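Local coordinates for protein probable thiol peroxidase (Aquifex aeolicus, PDB 2YZH) that probably reduces hydrogen peroxide and organic hydroperoxides with electrons from thioredoxin, as a homodimeric atypical 2-Cys peroxiredoxin of the Tpx subfamily, at residues P13-L21 against E117-E125; I138-Q149 against E162-L170. All coordinates share one frame; numbering follows the deposited sequence.

Interaction 1: residues P13-L21 against E117-E125; sequences PVTLVGPEL and EKYGVLIGE. With SO4 (sulfate ion), chain H.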
ATOM      1  N   PRO D  13     -21.340  -2.444 -13.140  1.00 20.12           N
ATOM      2  CA  PRO D  13     -20.359  -1.357 -13.155  1.00 19.19           C
ATOM      3  C   PRO D  13     -19.475  -1.334 -11.913  1.00 17.79           C
ATOM      4  O   PRO D  13     -19.946  -1.534 -10.796  1.00 17.16           O
ATOM      5  CB  PRO D  13     -21.228  -0.103 -13.242  1.00 21.03           C
ATOM      6  CG  PRO D  13     -22.469  -0.588 -13.920  1.00 22.47           C
ATOM      7  CD  PRO D  13     -22.708  -1.902 -13.232  1.00 21.87           C
ATOM      8  N   VAL D  14     -18.186  -1.105 -12.122  1.00 16.27           N
ATOM      9  CA  VAL D  14     -17.239  -1.001 -11.022  1.00 16.13           C
ATOM     10  C   VAL D  14     -16.321   0.169 -11.337  1.00 14.60           C
ATOM     11  O   VAL D  14     -15.833   0.314 -12.457  1.00 16.01           O
ATOM     12  CB  VAL D  14     -16.403  -2.288 -10.832  1.00 18.70           C
ATOM     13  CG1 VAL D  14     -17.298  -3.421 -10.367  1.00 19.34           C
ATOM     14  CG2 VAL D  14     -15.689  -2.647 -12.110  1.00 21.10           C
ATOM     15  N   THR D  15     -16.099   1.019 -10.348  1.00 15.07           N
ATOM     16  CA  THR D  15     -15.258   2.179 -10.554  1.00 13.65           C
ATOM     17  C   THR D  15     -13.779   1.838 -10.475  1.00 13.19           C
ATOM     18  O   THR D  15     -13.373   0.899  -9.782  1.00 13.64           O
ATOM     19  CB  THR D  15     -15.580   3.265  -9.524  1.00 15.88           C
ATOM     20  OG1 THR D  15     -15.587   2.684  -8.214  1.00 15.62           O
ATOM     21  CG2 THR D  15     -16.945   3.873  -9.810  1.00 15.91           C
ATOM     22  N   LEU D  16     -12.987   2.606 -11.212  1.00 12.44           N
ATOM     23  CA  LEU D  16     -11.543   2.444 -11.239  1.00 11.78           C
ATOM     24  C   LEU D  16     -10.948   3.570 -10.413  1.00 12.51           C
ATOM     25  O   LEU D  16     -11.564   4.623 -10.247  1.00 13.88           O
ATOM     26  CB  LEU D  16     -11.018   2.549 -12.673  1.00 12.95           C
ATOM     27  CG  LEU D  16     -11.578   1.532 -13.671  1.00 12.32           C
ATOM     28  CD1 LEU D  16     -11.043   1.837 -15.065  1.00 12.45           C
ATOM     29  CD2 LEU D  16     -11.204   0.127 -13.226  1.00 12.84           C
ATOM     30  N   VAL D  17      -9.758   3.339  -9.880  1.00 11.86           N
ATOM     31  CA  VAL D  17      -9.061   4.352  -9.098  1.00 10.74           C
ATOM     32  C   VAL D  17      -8.392   5.300 -10.100  1.00 12.95           C
ATOM     33  O   VAL D  17      -7.883   4.857 -11.130  1.00 13.87           O
ATOM     34  CB  VAL D  17      -7.991   3.683  -8.201  1.00 10.65           C
ATOM     35  CG1 VAL D  17      -7.160   4.736  -7.484  1.00 11.63           C
ATOM     36  CG2 VAL D  17      -8.672   2.759  -7.198  1.00 10.20           C
ATOM     37  N   GLY D  18      -8.417   6.602  -9.820  1.00 12.24           N
ATOM     38  CA  GLY D  18      -7.794   7.561 -10.718  1.00 13.93           C
ATOM     39  C   GLY D  18      -6.275   7.493 -10.632  1.00 15.11           C
ATOM     40  O   GLY D  18      -5.741   6.710  -9.845  1.00 13.90           O
ATOM     41  N   PRO D  19      -5.546   8.299 -11.422  1.00 16.03           N
ATOM     42  CA  PRO D  19      -6.044   9.276 -12.394  1.00 16.67           C
ATOM     43  C   PRO D  19      -6.343   8.626 -13.740  1.00 17.56           C
ATOM     44  O   PRO D  19      -5.799   7.571 -14.067  1.00 15.59           O
ATOM     45  CB  PRO D  19      -4.886  10.254 -12.502  1.00 19.01           C
ATOM     46  CG  PRO D  19      -3.707   9.321 -12.448  1.00 15.97           C
ATOM     47  CD  PRO D  19      -4.081   8.414 -11.282  1.00 17.14           C
ATOM     48  N   GLU D  20      -7.210   9.260 -14.522  1.00 18.35           N
ATOM     49  CA  GLU D  20      -7.541   8.739 -15.837  1.00 19.34           C
ATOM     50  C   GLU D  20      -6.505   9.289 -16.813  1.00 20.04           C
ATOM     51  O   GLU D  20      -6.259  10.490 -16.847  1.00 20.80           O
ATOM     52  CB  GLU D  20      -8.939   9.198 -16.261  1.00 21.79           C
ATOM     53  CG  GLU D  20      -9.448   8.508 -17.513  1.00 28.01           C
ATOM     54  CD  GLU D  20     -10.726   9.119 -18.054  1.00 29.77           C
ATOM     55  OE1 GLU D  20     -11.366   8.482 -18.914  1.00 32.27           O
ATOM     56  OE2 GLU D  20     -11.087  10.236 -17.629  1.00 33.12           O
ATOM     57  N   LEU D  21      -5.879   8.415 -17.593  1.00 20.10           N
ATOM     58  CA  LEU D  21      -4.887   8.870 -18.561  1.00 20.92           C
ATOM     59  C   LEU D  21      -5.510   9.120 -19.928  1.00 21.19           C
ATOM     60  O   LEU D  21      -6.532   8.528 -20.278  1.00 20.99           O
ATOM     61  CB  LEU D  21      -3.759   7.846 -18.698  1.00 22.69           C
ATOM     62  CG  LEU D  21      -2.586   7.942 -17.720  1.00 26.34           C
ATOM     63  CD1 LEU D  21      -3.086   7.889 -16.284  1.00 27.43           C
ATOM     64  CD2 LEU D  21      -1.612   6.804 -17.998  1.00 26.12           C
ATOM     65  N   GLU D 117      -1.471   1.681 -10.761  1.00 10.68           N
ATOM     66  CA  GLU D 117      -2.562   2.524 -10.276  1.00 10.34           C
ATOM     67  C   GLU D 117      -2.386   3.867 -10.988  1.00 12.21           C
ATOM     68  O   GLU D 117      -3.354   4.603 -11.222  1.00 10.45           O
ATOM     69  CB  GLU D 117      -2.453   2.762  -8.760  1.00 12.67           C
ATOM     70  CG  GLU D 117      -3.550   3.686  -8.214  1.00 13.42           C
ATOM     71  CD  GLU D 117      -3.350   4.072  -6.756  1.00 18.23           C
ATOM     72  OE1 GLU D 117      -2.860   3.231  -5.974  1.00 19.28           O
ATOM     73  OE2 GLU D 117      -3.701   5.215  -6.387  1.00 20.01           O
ATOM     74  N   LYS D 118      -1.138   4.181 -11.332  1.00  8.99           N
ATOM     75  CA  LYS D 118      -0.825   5.443 -11.998  1.00 10.18           C
ATOM     76  C   LYS D 118      -1.358   5.504 -13.425  1.00 10.83           C
ATOM     77  O   LYS D 118      -1.341   6.564 -14.053  1.00 10.77           O
ATOM     78  CB  LYS D 118       0.691   5.685 -11.988  1.00 10.93           C
ATOM     79  CG  LYS D 118       1.246   5.920 -10.585  1.00 11.01           C
ATOM     80  CD  LYS D 118       2.760   5.823 -10.553  1.00 11.23           C
ATOM     81  CE  LYS D 118       3.273   5.972  -9.126  1.00 12.00           C
ATOM     82  NZ  LYS D 118       4.706   5.588  -9.014  1.00  9.68           N
ATOM     83  N   TYR D 119      -1.834   4.369 -13.928  1.00  9.55           N
ATOM     84  CA  TYR D 119      -2.386   4.304 -15.274  1.00 10.97           C
ATOM     85  C   TYR D 119      -3.910   4.303 -15.249  1.00 12.43           C
ATOM     86  O   TYR D 119      -4.557   4.181 -16.291  1.00 12.37           O
ATOM     87  CB  TYR D 119      -1.872   3.059 -16.011  1.00  9.34           C
ATOM     88  CG  TYR D 119      -0.499   3.238 -16.639  1.00 11.60           C
ATOM     89  CD1 TYR D 119       0.652   3.289 -15.856  1.00 10.74           C
ATOM     90  CD2 TYR D 119      -0.359   3.366 -18.023  1.00 12.18           C
ATOM     91  CE1 TYR D 119       1.913   3.464 -16.437  1.00 12.18           C
ATOM     92  CE2 TYR D 119       0.893   3.543 -18.609  1.00 13.73           C
ATOM     93  CZ  TYR D 119       2.023   3.591 -17.812  1.00 11.88           C
ATOM     94  OH  TYR D 119       3.259   3.776 -18.397  1.00 13.82           O
ATOM     95  N   GLY D 120      -4.478   4.434 -14.053  1.00 11.43           N
ATOM     96  CA  GLY D 120      -5.922   4.467 -13.917  1.00 12.55           C
ATOM     97  C   GLY D 120      -6.645   3.156 -14.170  1.00 12.41           C
ATOM     98  O   GLY D 120      -7.833   3.163 -14.495  1.00 11.64           O
ATOM     99  N   VAL D 121      -5.951   2.033 -14.012  1.00 10.74           N
ATOM    100  CA  VAL D 121      -6.577   0.738 -14.245  1.00 10.98           C
ATOM    101  C   VAL D 121      -6.743  -0.123 -12.993  1.00 10.64           C
ATOM    102  O   VAL D 121      -7.127  -1.287 -13.086  1.00 11.69           O
ATOM    103  CB  VAL D 121      -5.821  -0.057 -15.344  1.00 13.85           C
ATOM    104  CG1 VAL D 121      -5.933   0.678 -16.675  1.00 15.41           C
ATOM    105  CG2 VAL D 121      -4.362  -0.231 -14.969  1.00 12.27           C
ATOM    106  N   LEU D 122      -6.469   0.441 -11.820  1.00 10.86           N
ATOM    107  CA  LEU D 122      -6.648  -0.315 -10.580  1.00 10.09           C
ATOM    108  C   LEU D 122      -8.140  -0.309 -10.245  1.00 10.58           C
ATOM    109  O   LEU D 122      -8.750   0.758 -10.138  1.00 11.31           O
ATOM    110  CB  LEU D 122      -5.869   0.333  -9.429  1.00 11.71           C
ATOM    111  CG  LEU D 122      -6.005  -0.387  -8.085  1.00 13.04           C
ATOM    112  CD1 LEU D 122      -5.370  -1.770  -8.180  1.00 11.14           C
ATOM    113  CD2 LEU D 122      -5.341   0.437  -6.988  1.00 13.30           C
ATOM    114  N   ILE D 123      -8.726  -1.495 -10.088  1.00 10.28           N
ATOM    115  CA  ILE D 123     -10.149  -1.611  -9.771  1.00 11.20           C
ATOM    116  C   ILE D 123     -10.384  -1.178  -8.326  1.00 11.41           C
ATOM    117  O   ILE D 123      -9.726  -1.667  -7.409  1.00 11.51           O
ATOM    118  CB  ILE D 123     -10.638  -3.066 -10.012  1.00 10.15           C
ATOM    119  CG1 ILE D 123     -10.497  -3.395 -11.501  1.00 10.11           C
ATOM    120  CG2 ILE D 123     -12.100  -3.232  -9.593  1.00  8.09           C
ATOM    121  CD1 ILE D 123     -10.649  -4.870 -11.842  1.00 10.69           C
ATOM    122  N   GLY D 124     -11.317  -0.245  -8.142  1.00 12.74           N
ATOM    123  CA  GLY D 124     -11.606   0.288  -6.820  1.00 13.03           C
ATOM    124  C   GLY D 124     -12.811  -0.255  -6.068  1.00 13.65           C
ATOM    125  O   GLY D 124     -13.073   0.172  -4.944  1.00 12.47           O
ATOM    126  N   GLU D 125     -13.547  -1.189  -6.658  1.00 13.55           N
ATOM    127  CA  GLU D 125     -14.703  -1.749  -5.963  1.00 15.64           C
ATOM    128  C   GLU D 125     -15.080  -3.134  -6.469  1.00 15.75           C
ATOM    129  O   GLU D 125     -14.613  -3.579  -7.517  1.00 15.51           O
ATOM    130  CB  GLU D 125     -15.918  -0.822  -6.093  1.00 19.99           C
ATOM    131  CG  GLU D 125     -16.545  -0.789  -7.474  1.00 23.53           C
ATOM    132  CD  GLU D 125     -17.929  -0.145  -7.477  1.00 23.44           C
ATOM    133  OE1 GLU D 125     -18.829  -0.628  -6.758  1.00 29.52           O
ATOM    134  OE2 GLU D 125     -18.122   0.843  -8.205  1.00 21.82           O
TER
HETATM  135  S   SO4 H 502      -8.056  12.357 -11.752  1.00 35.19           S
HETATM  136  O1  SO4 H 502      -6.816  13.111 -11.483  1.00 35.27           O
HETATM  137  O2  SO4 H 502      -8.015  11.804 -13.116  1.00 34.73           O
HETATM  138  O3  SO4 H 502      -8.188  11.261 -10.768  1.00 33.90           O
HETATM  139  O4  SO4 H 502      -9.216  13.264 -11.638  1.00 34.81           O
HETATM  140  O   HOH W   1      -5.744   3.194 -11.074  1.00 12.27           O
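The carboxylate of Glu-125 meets Thr-15 through one oxygen: Thr-15 N donates to Glu-125 OE2 at 3.0 Å, on the anti side and 19° out of the carboxylate plane. Thr-15 OG1 comes within 3.1 Å of the same OE2, the side chains crossing at about a right angle. With Glu-125 CG set between its own backbone N and carbonyl carbon (chi1 72°), CG lies against Val-14 CB and the extended chain brings OE2 to Thr-15. The other flat group, the Tyr-119 ring, receives Leu-21 CD2 obliquely, 3.7 Å from Tyr-119 CD2; its hydroxyl bonds to the carbonyl of Pro-28, and Phe-137 meets the ring edge-to-face. Between these ends the backbones run antiparallel with a single beta bridge, Leu-16 to Ile-123. Gly-124 N donates to Thr-15 O at 2.9 Å, and Val-17 N reaches Leu-122 O in a nearly straight bond (172° at the hydrogen). This pairing joins the N-terminal hairpin that distinguishes Tpx proteins to the loop preceding strand 135-139 of the thioredoxin-like core. Past the bridge a water donates hydrogen bonds to Val-17 O and Glu-117 O and accepts one from Leu-122 N. Gly-120, at positive phi, brings its CA within 3.1 Å of Pro-19 O, where a CB would clash. Val-17 points at the loop, its CG1 on the Glu-117 side chain and CG2 over Gly-124 CA. Glu-117 OE2 is salt-bridged to Lys-129 of the second subunit. After the cis peptide before Pro-19, Glu-20 N donates to a sulfate, also held by Arg-5 of the same chain and Gly-126 N of the second subunit.

Interaction 2: residues I138-Q149 against E162-L170; sequences IIDKEGKVAYVQ and EVVNKVKEL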
ATOM      1  N   ILE D 138      -0.073   2.094 -25.505  1.00 15.50           N
ATOM      2  CA  ILE D 138       1.058   2.078 -26.416  1.00 16.66           C
ATOM      3  C   ILE D 138       1.768   3.391 -26.154  1.00 14.38           C
ATOM      4  O   ILE D 138       1.161   4.460 -26.227  1.00 15.27           O
ATOM      5  CB  ILE D 138       0.628   1.987 -27.888  1.00 15.67           C
ATOM      6  CG1 ILE D 138      -0.137   0.682 -28.122  1.00 15.90           C
ATOM      7  CG2 ILE D 138       1.862   2.007 -28.780  1.00 18.69           C
ATOM      8  CD1 ILE D 138      -0.656   0.525 -29.543  1.00 19.35           C
ATOM      9  N   ILE D 139       3.047   3.297 -25.813  1.00 15.09           N
ATOM     10  CA  ILE D 139       3.856   4.466 -25.499  1.00 14.63           C
ATOM     11  C   ILE D 139       4.853   4.722 -26.622  1.00 16.39           C
ATOM     12  O   ILE D 139       5.535   3.796 -27.065  1.00 17.29           O
ATOM     13  CB  ILE D 139       4.638   4.239 -24.181  1.00 15.57           C
ATOM     14  CG1 ILE D 139       3.695   3.681 -23.104  1.00 16.14           C
ATOM     15  CG2 ILE D 139       5.300   5.528 -23.732  1.00 13.89           C
ATOM     16  CD1 ILE D 139       2.423   4.488 -22.886  1.00 17.86           C
ATOM     17  N   ASP D 140       4.944   5.969 -27.083  1.00 17.67           N
ATOM     18  CA  ASP D 140       5.888   6.291 -28.153  1.00 20.09           C
ATOM     19  C   ASP D 140       7.292   6.505 -27.599  1.00 20.62           C
ATOM     20  O   ASP D 140       7.499   6.503 -26.381  1.00 19.53           O
ATOM     21  CB  ASP D 140       5.433   7.528 -28.944  1.00 18.62           C
ATOM     22  CG  ASP D 140       5.338   8.785 -28.090  1.00 22.25           C
ATOM     23  OD1 ASP D 140       6.122   8.934 -27.128  1.00 22.64           O
ATOM     24  OD2 ASP D 140       4.486   9.644 -28.404  1.00 23.72           O
ATOM     25  N   LYS D 141       8.260   6.679 -28.494  1.00 21.77           N
ATOM     26  CA  LYS D 141       9.642   6.880 -28.082  1.00 24.61           C
ATOM     27  C   LYS D 141       9.847   8.124 -27.226  1.00 24.20           C
ATOM     28  O   LYS D 141      10.864   8.245 -26.543  1.00 25.91           O
ATOM     29  CB  LYS D 141      10.559   6.966 -29.305  1.00 26.30           C
ATOM     30  CG  LYS D 141      10.731   5.670 -30.069  1.00 31.45           C
ATOM     31  CD  LYS D 141      11.738   5.864 -31.198  1.00 35.87           C
ATOM     32  CE  LYS D 141      12.037   4.565 -31.916  1.00 38.97           C
ATOM     33  NZ  LYS D 141      12.997   4.790 -33.036  1.00 42.22           N
ATOM     34  N   GLU D 142       8.898   9.053 -27.273  1.00 23.56           N
ATOM     35  CA  GLU D 142       9.005  10.283 -26.493  1.00 22.84           C
ATOM     36  C   GLU D 142       8.494  10.096 -25.068  1.00 20.77           C
ATOM     37  O   GLU D 142       8.549  11.018 -24.256  1.00 20.36           O
ATOM     38  CB  GLU D 142       8.221  11.418 -27.163  1.00 26.41           C
ATOM     39  CG  GLU D 142       8.780  11.885 -28.501  1.00 31.33           C
ATOM     40  CD  GLU D 142       8.716  10.814 -29.574  1.00 34.59           C
ATOM     41  OE1 GLU D 142       7.628  10.235 -29.778  1.00 35.62           O
ATOM     42  OE2 GLU D 142       9.756  10.557 -30.220  1.00 37.92           O
ATOM     43  N   GLY D 143       7.992   8.904 -24.768  1.00 18.68           N
ATOM     44  CA  GLY D 143       7.479   8.637 -23.437  1.00 17.69           C
ATOM     45  C   GLY D 143       6.059   9.138 -23.237  1.00 18.46           C
ATOM     46  O   GLY D 143       5.612   9.317 -22.102  1.00 16.14           O
ATOM     47  N   LYS D 144       5.348   9.365 -24.340  1.00 16.57           N
ATOM     48  CA  LYS D 144       3.969   9.838 -24.274  1.00 18.61           C
ATOM     49  C   LYS D 144       3.001   8.728 -24.637  1.00 17.62           C
ATOM     50  O   LYS D 144       3.299   7.883 -25.484  1.00 18.75           O
ATOM     51  CB  LYS D 144       3.739  11.010 -25.236  1.00 20.57           C
ATOM     52  CG  LYS D 144       4.675  12.190 -25.042  1.00 24.02           C
ATOM     53  CD  LYS D 144       4.529  12.798 -23.663  1.00 26.04           C
ATOM     54  CE  LYS D 144       5.591  13.862 -23.422  1.00 29.53           C
ATOM     55  NZ  LYS D 144       5.477  14.991 -24.385  1.00 31.17           N
ATOM     56  N   VAL D 145       1.842   8.727 -23.984  1.00 16.02           N
ATOM     57  CA  VAL D 145       0.815   7.741 -24.273  1.00 14.46           C
ATOM     58  C   VAL D 145       0.314   8.078 -25.677  1.00 16.42           C
ATOM     59  O   VAL D 145      -0.219   9.158 -25.907  1.00 17.42           O
ATOM     60  CB  VAL D 145      -0.357   7.841 -23.275  1.00 14.29           C
ATOM     61  CG1 VAL D 145      -1.425   6.824 -23.633  1.00 14.89           C
ATOM     62  CG2 VAL D 145       0.152   7.619 -21.855  1.00 14.65           C
ATOM     63  N   ALA D 146       0.488   7.153 -26.609  1.00 17.05           N
ATOM     64  CA  ALA D 146       0.078   7.383 -27.986  1.00 18.46           C
ATOM     65  C   ALA D 146      -1.223   6.680 -28.331  1.00 18.85           C
ATOM     66  O   ALA D 146      -1.835   6.968 -29.359  1.00 19.65           O
ATOM     67  CB  ALA D 146       1.183   6.924 -28.932  1.00 20.06           C
ATOM     68  N   TYR D 147      -1.648   5.766 -27.463  1.00 18.20           N
ATOM     69  CA  TYR D 147      -2.864   4.998 -27.693  1.00 18.54           C
ATOM     70  C   TYR D 147      -3.362   4.368 -26.400  1.00 18.87           C
ATOM     71  O   TYR D 147      -2.567   4.005 -25.532  1.00 17.86           O
ATOM     72  CB  TYR D 147      -2.569   3.891 -28.712  1.00 17.98           C
ATOM     73  CG  TYR D 147      -3.656   2.852 -28.867  1.00 18.23           C
ATOM     74  CD1 TYR D 147      -4.673   3.010 -29.809  1.00 20.41           C
ATOM     75  CD2 TYR D 147      -3.657   1.699 -28.083  1.00 16.56           C
ATOM     76  CE1 TYR D 147      -5.662   2.038 -29.969  1.00 20.37           C
ATOM     77  CE2 TYR D 147      -4.639   0.728 -28.230  1.00 18.68           C
ATOM     78  CZ  TYR D 147      -5.638   0.904 -29.178  1.00 19.53           C
ATOM     79  OH  TYR D 147      -6.601  -0.066 -29.330  1.00 19.56           O
ATOM     80  N   VAL D 148      -4.680   4.235 -26.275  1.00 20.03           N
ATOM     81  CA  VAL D 148      -5.274   3.614 -25.098  1.00 18.52           C
ATOM     82  C   VAL D 148      -6.522   2.823 -25.466  1.00 19.38           C
ATOM     83  O   VAL D 148      -7.294   3.225 -26.341  1.00 19.73           O
ATOM     84  CB  VAL D 148      -5.696   4.654 -24.021  1.00 19.44           C
ATOM     85  CG1 VAL D 148      -4.498   5.470 -23.568  1.00 19.67           C
ATOM     86  CG2 VAL D 148      -6.784   5.559 -24.570  1.00 22.10           C
ATOM     87  N   GLN D 149      -6.699   1.683 -24.811  1.00 16.68           N
ATOM     88  CA  GLN D 149      -7.882   0.868 -25.010  1.00 16.01           C
ATOM     89  C   GLN D 149      -8.266   0.238 -23.681  1.00 15.94           C
ATOM     90  O   GLN D 149      -7.502  -0.530 -23.101  1.00 16.16           O
ATOM     91  CB  GLN D 149      -7.670  -0.242 -26.047  1.00 16.01           C
ATOM     92  CG  GLN D 149      -8.903  -1.151 -26.141  1.00 17.38           C
ATOM     93  CD  GLN D 149      -8.730  -2.356 -27.053  1.00 17.66           C
ATOM     94  OE1 GLN D 149      -9.476  -3.329 -26.944  1.00 18.03           O
ATOM     95  NE2 GLN D 149      -7.757  -2.296 -27.958  1.00 19.36           N
ATOM     96  N   GLU D 162      -6.637  -3.650 -33.727  1.00 28.11           N
ATOM     97  CA  GLU D 162      -6.486  -2.215 -33.517  1.00 29.08           C
ATOM     98  C   GLU D 162      -5.124  -1.887 -32.912  1.00 26.59           C
ATOM     99  O   GLU D 162      -4.469  -0.924 -33.308  1.00 27.73           O
ATOM    100  CB  GLU D 162      -7.605  -1.699 -32.606  1.00 30.34           C
ATOM    101  CG  GLU D 162      -7.618  -0.192 -32.421  1.00 35.25           C
ATOM    102  CD  GLU D 162      -8.820   0.288 -31.629  1.00 37.66           C
ATOM    103  OE1 GLU D 162      -9.963   0.082 -32.095  1.00 40.29           O
ATOM    104  OE2 GLU D 162      -8.624   0.869 -30.542  1.00 36.78           O
ATOM    105  N   VAL D 163      -4.701  -2.696 -31.950  1.00 26.29           N
ATOM    106  CA  VAL D 163      -3.415  -2.494 -31.300  1.00 24.77           C
ATOM    107  C   VAL D 163      -2.285  -2.701 -32.312  1.00 25.97           C
ATOM    108  O   VAL D 163      -1.443  -1.822 -32.508  1.00 25.78           O
ATOM    109  CB  VAL D 163      -3.235  -3.481 -30.125  1.00 23.59           C
ATOM    110  CG1 VAL D 163      -1.878  -3.289 -29.492  1.00 22.70           C
ATOM    111  CG2 VAL D 163      -4.339  -3.271 -29.091  1.00 22.60           C
ATOM    112  N   VAL D 164      -2.284  -3.864 -32.956  1.00 27.16           N
ATOM    113  CA  VAL D 164      -1.263  -4.204 -33.944  1.00 28.77           C
ATOM    114  C   VAL D 164      -1.073  -3.112 -34.995  1.00 28.25           C
ATOM    115  O   VAL D 164       0.052  -2.713 -35.283  1.00 28.19           O
ATOM    116  CB  VAL D 164      -1.610  -5.522 -34.667  1.00 30.27           C
ATOM    117  CG1 VAL D 164      -0.556  -5.832 -35.724  1.00 31.54           C
ATOM    118  CG2 VAL D 164      -1.697  -6.655 -33.660  1.00 30.29           C
ATOM    119  N   ASN D 165      -2.172  -2.629 -35.564  1.00 29.26           N
ATOM    120  CA  ASN D 165      -2.091  -1.590 -36.584  1.00 29.58           C
ATOM    121  C   ASN D 165      -1.456  -0.310 -36.056  1.00 28.68           C
ATOM    122  O   ASN D 165      -0.662   0.326 -36.747  1.00 28.22           O
ATOM    123  CB  ASN D 165      -3.480  -1.280 -37.143  1.00 32.86           C
ATOM    124  CG  ASN D 165      -4.156  -2.504 -37.731  1.00 34.64           C
ATOM    125  OD1 ASN D 165      -3.522  -3.305 -38.420  1.00 36.37           O
ATOM    126  ND2 ASN D 165      -5.450  -2.651 -37.468  1.00 36.39           N
ATOM    127  N   LYS D 166      -1.800   0.066 -34.827  1.00 26.88           N
ATOM    128  CA  LYS D 166      -1.244   1.272 -34.234  1.00 25.34           C
ATOM    129  C   LYS D 166       0.265   1.126 -34.043  1.00 25.80           C
ATOM    130  O   LYS D 166       1.031   2.036 -34.365  1.00 26.90           O
ATOM    131  CB  LYS D 166      -1.916   1.560 -32.888  1.00 25.94           C
ATOM    132  CG  LYS D 166      -1.488   2.878 -32.267  1.00 26.15           C
ATOM    133  CD  LYS D 166      -1.872   4.053 -33.149  1.00 27.12           C
ATOM    134  CE  LYS D 166      -1.394   5.361 -32.554  1.00 28.85           C
ATOM    135  NZ  LYS D 166      -1.812   6.539 -33.375  1.00 33.54           N
ATOM    136  N   VAL D 167       0.688  -0.019 -33.516  1.00 26.35           N
ATOM    137  CA  VAL D 167       2.107  -0.270 -33.307  1.00 27.66           C
ATOM    138  C   VAL D 167       2.858  -0.076 -34.624  1.00 29.07           C
ATOM    139  O   VAL D 167       3.887   0.598 -34.668  1.00 27.68           O
ATOM    140  CB  VAL D 167       2.352  -1.704 -32.794  1.00 28.16           C
ATOM    141  CG1 VAL D 167       3.846  -1.957 -32.642  1.00 27.19           C
ATOM    142  CG2 VAL D 167       1.657  -1.901 -31.456  1.00 29.15           C
ATOM    143  N   LYS D 168       2.332  -0.663 -35.695  1.00 30.70           N
ATOM    144  CA  LYS D 168       2.952  -0.551 -37.012  1.00 33.09           C
ATOM    145  C   LYS D 168       3.046   0.906 -37.439  1.00 34.52           C
ATOM    146  O   LYS D 168       4.069   1.347 -37.968  1.00 33.90           O
ATOM    147  CB  LYS D 168       2.144  -1.333 -38.047  1.00 33.42           C
ATOM    148  CG  LYS D 168       2.102  -2.824 -37.789  1.00 35.88           C
ATOM    149  CD  LYS D 168       1.321  -3.551 -38.868  1.00 38.58           C
ATOM    150  CE  LYS D 168       1.326  -5.050 -38.622  1.00 39.45           C
ATOM    151  NZ  LYS D 168       2.714  -5.590 -38.579  1.00 42.17           N
ATOM    152  N   GLU D 169       1.971   1.649 -37.200  1.00 35.67           N
ATOM    153  CA  GLU D 169       1.919   3.060 -37.552  1.00 37.67           C
ATOM    154  C   GLU D 169       3.034   3.828 -36.849  1.00 38.26           C
ATOM    155  O   GLU D 169       3.657   4.712 -37.438  1.00 37.18           O
ATOM    156  CB  GLU D 169       0.569   3.648 -37.149  1.00 40.10           C
ATOM    157  CG  GLU D 169       0.352   5.078 -37.601  1.00 43.83           C
ATOM    158  CD  GLU D 169      -0.661   5.799 -36.736  1.00 46.99           C
ATOM    159  OE1 GLU D 169      -0.324   6.118 -35.575  1.00 48.91           O
ATOM    160  OE2 GLU D 169      -1.792   6.038 -37.207  1.00 48.73           O
ATOM    161  N   LEU D 170       3.282   3.489 -35.587  1.00 38.03           N
ATOM    162  CA  LEU D 170       4.323   4.155 -34.815  1.00 38.53           C
ATOM    163  C   LEU D 170       5.712   3.670 -35.220  1.00 39.87           C
ATOM    164  O   LEU D 170       6.716   4.282 -34.857  1.00 39.97           O
ATOM    165  CB  LEU D 170       4.106   3.922 -33.316  1.00 37.95           C
ATOM    166  CG  LEU D 170       2.786   4.437 -32.731  1.00 38.29           C
ATOM    167  CD1 LEU D 170       2.760   4.189 -31.232  1.00 37.56           C
ATOM    168  CD2 LEU D 170       2.637   5.922 -33.023  1.00 38.29           C
TER
HETATM  169  O   HOH W   2      -1.187   8.705 -31.388  1.00 32.39           O
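Tyr-147 OH is gripped by two groups: it donates to Glu-162 OE2 at 2.5 Å and accepts from Gln-149 NE2 at 2.9 Å. The carboxylate lies at the ring's edge with its plane 86° from that of the ring, and OE2 is met on the anti side, 32° out of the carboxylate plane. The carbonyl end of the Gln-149 amide is taken by Asn-159 N, which probably helps hold the amide's rotation. Tyr-147 CG stands anti to the backbone N (chi1 169°), carrying the ring toward the helix, where Lys-166 CG and Val-163 CG2 approach it obliquely. A phenylalanine here would probably leave both Glu-162 OE2 and Gln-149 NE2 without this shared partner. Lys-166, bent at chi2, turns its NZ to Glu-169 OE1 in a 2.7 Å salt bridge, and a water links NZ to Ala-146 O. Ile-138 CD1 rests on Lys-166 CG at 3.7 Å, while Ile-138 CG2 presses tightly on Leu-170 CD1 (3.4 Å). Ala-146 and Tyr-147 both face Ile-138 in a classic beta bulge. Residues 162-170 run antiparallel to 145-149, outermost in this chain's sheet, their short axes 9.8 Å apart, and the helix reaches across strand 135-139 to strand 49-54 (Val-49, Val-51) and Phe-70 of helix 61-73.

How the interactions relate
From the N terminus, residues 13-21 begin within strand 12-15, the second of the hairpin 6-9/12-15, and wait for a partner 96 residues on. Interaction 1 therefore closes a long loop that encloses most of the core, including strands 30-34, 49-54 and 80-86 and helices 61-73 and 90-100. Only after it has closed does interaction 2 open, so the two follow in series and neither nest nor cross. The closest ends of interaction 2 are only 13 residues apart, and it brings the C-terminal helix back onto the edge of the mixed sheet. Strand 135-139 connects them: Val-121 of interaction 1 packs on its Ala-135, and its Ile-138 belongs to interaction 2. Their centres lie 21 Å apart.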